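Local coordinates for protein phospholyase (Arthrobacter aurescens, PDB 5G4I) that acts as a pyridoxal phosphate-dependent phospholyase of the class III transaminase family and probably eliminates phosphate from phosphorylated amines such as phosphoethanolamine, at residues A[64-68]-A[325-329]. Sequence-based numbering, arbitrary orientation.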
loop_
_atom_site.group_PDB
_atom_site.type_symbol
_atom_site.label_atom_id
_atom_site.label_comp_id
_atom_site.label_asym_id
_atom_site.label_seq_id
_atom_site.Cartn_x
_atom_site.Cartn_y
_atom_site.Cartn_z
ATOM N N VAL A 64 3.724 7.951 -14.064
ATOM C CA VAL A 64 2.624 8.034 -13.154
ATOM C C VAL A 64 1.488 8.957 -13.689
ATOM O O VAL A 64 0.286 8.580 -13.648
ATOM C CB VAL A 64 3.099 8.373 -11.694
ATOM C CG1 VAL A 64 1.930 8.757 -10.816
ATOM C CG2 VAL A 64 3.883 7.207 -11.119
ATOM N N PRO A 65 1.780 10.193 -14.208
ATOM C CA PRO A 65 0.759 11.022 -14.826
ATOM C C PRO A 65 0.475 10.577 -16.263
ATOM O O PRO A 65 0.710 11.248 -17.262
ATOM C CB PRO A 65 1.428 12.437 -14.821
ATOM C CG PRO A 65 2.821 12.162 -14.895
ATOM C CD PRO A 65 3.070 10.910 -14.093
ATOM N N HIS A 66 -0.039 9.317 -16.342
ATOM C CA HIS A 66 -0.352 8.635 -17.612
ATOM C C HIS A 66 -1.144 9.503 -18.609
ATOM O O HIS A 66 -0.822 9.484 -19.832
ATOM C CB HIS A 66 -1.239 7.378 -17.278
ATOM C CG HIS A 66 -1.408 6.396 -18.410
ATOM N ND1 HIS A 66 -0.349 5.720 -18.968
ATOM C CD2 HIS A 66 -2.531 5.964 -19.043
ATOM C CE1 HIS A 66 -0.833 4.889 -19.890
ATOM N NE2 HIS A 66 -2.126 5.041 -19.965
ATOM N N VAL A 67 -2.147 10.262 -18.139
ATOM C CA VAL A 67 -2.969 11.118 -18.995
ATOM C C VAL A 67 -2.651 12.619 -18.899
ATOM O O VAL A 67 -3.498 13.473 -19.225
ATOM C CB VAL A 67 -4.481 10.804 -18.874
ATOM C CG1 VAL A 67 -4.748 9.350 -19.392
ATOM C CG2 VAL A 67 -5.041 10.903 -17.457
ATOM N N GLY A 68 -1.486 12.892 -18.363
ATOM C CA GLY A 68 -0.935 14.235 -18.317
ATOM C C GLY A 68 -1.064 14.931 -16.942
ATOM O O GLY A 68 -1.998 14.638 -16.130
ATOM N N VAL A 325 -9.164 7.626 -15.806
ATOM C CA VAL A 325 -7.931 7.333 -16.587
ATOM C C VAL A 325 -8.254 6.479 -17.820
ATOM O O VAL A 325 -7.806 6.793 -18.957
ATOM C CB VAL A 325 -6.806 6.696 -15.727
ATOM C CG1 VAL A 325 -5.650 6.179 -16.587
ATOM C CG2 VAL A 325 -6.326 7.770 -14.738
ATOM N N LEU A 326 -9.018 5.366 -17.609
ATOM C CA LEU A 326 -9.361 4.523 -18.731
ATOM C C LEU A 326 -10.256 5.218 -19.745
ATOM O O LEU A 326 -10.033 5.110 -20.965
ATOM C CB LEU A 326 -10.051 3.229 -18.250
ATOM C CG LEU A 326 -9.219 2.131 -17.562
ATOM C CD1 LEU A 326 -10.130 1.000 -16.998
ATOM C CD2 LEU A 326 -8.136 1.602 -18.478
ATOM N N ARG A 327 -11.229 6.003 -19.251
ATOM C CA ARG A 327 -12.139 6.717 -20.167
ATOM C C ARG A 327 -11.335 7.718 -21.045
ATOM O O ARG A 327 -11.567 7.863 -22.253
ATOM C CB ARG A 327 -13.291 7.405 -19.440
ATOM C CG ARG A 327 -14.095 8.233 -20.442
ATOM N N TYR A 328 -10.421 8.500 -20.427
ATOM C CA TYR A 328 -9.639 9.461 -21.151
ATOM C C TYR A 328 -8.721 8.863 -22.151
ATOM O O TYR A 328 -8.657 9.269 -23.354
ATOM C CB TYR A 328 -8.865 10.426 -20.188
ATOM C CG TYR A 328 -8.238 11.593 -20.858
ATOM C CD1 TYR A 328 -6.945 11.531 -21.433
ATOM C CD2 TYR A 328 -8.926 12.831 -20.879
ATOM C CE1 TYR A 328 -6.418 12.633 -22.082
ATOM C CE2 TYR A 328 -8.374 13.921 -21.541
ATOM C CZ TYR A 328 -7.137 13.794 -22.110
ATOM O OH TYR A 328 -6.512 14.898 -22.780
ATOM N N MET A 329 -8.025 7.772 -21.752
ATOM C CA MET A 329 -7.136 7.132 -22.735
ATOM C C MET A 329 -7.915 6.538 -23.942
ATOM O O MET A 329 -7.398 6.555 -25.078
ATOM C CB MET A 329 -6.074 6.098 -22.064
ATOM C CG MET A 329 -6.664 4.846 -21.661
ATOM S SD MET A 329 -5.203 3.741 -21.155
ATOM C CE MET A 329 -4.610 3.190 -22.730
#
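The imidazole of His66 turns its edge to helix 316-331, with the sulfur of Met329 close to the ring plane, while Val325 CG1 approaches His66 CD2 obliquely at 4.0 Å. The Tyr328 ring is also met obliquely, by Val67 CB at 3.6 Å from its CD1; tyrosine suits this partly exposed place, giving the valine an apolar ring. His66 NE2 gives a weak hydrogen bond to Met329 SD, 3.5 Å long and bent to 147° at the hydrogen; a polarisable thioether suits a buried N-H here. With CG anti to the backbone N (chi1 -167°), the histidine extends from its turn toward the helix, where Met329, its CG set between the backbone N and the carbonyl carbon (chi1 75°), brings its sulfur to the ring edge. Replacing His66 by alanine would probably open a gap beside Val325 CG1 and leave Met329 SD without its N-H donor.

Val67, branched and compact, fits the helix surface, its CG1 4.3 Å from Val325 CG1. Val74 and Leu334 extend this apolar packing. Pro65 to Gly68 form a type I beta turn; glycine suits its end, since a CB would press on the preceding carbonyl O. Asn285 takes a hydrogen bond from Val67 N through OD1 and gives one to Gly68 O through ND2. The contact thus packs the loop between strand 56-59 and helix 72-82 against helix 316-331, within the fold-type I architecture of class III aminotransferases.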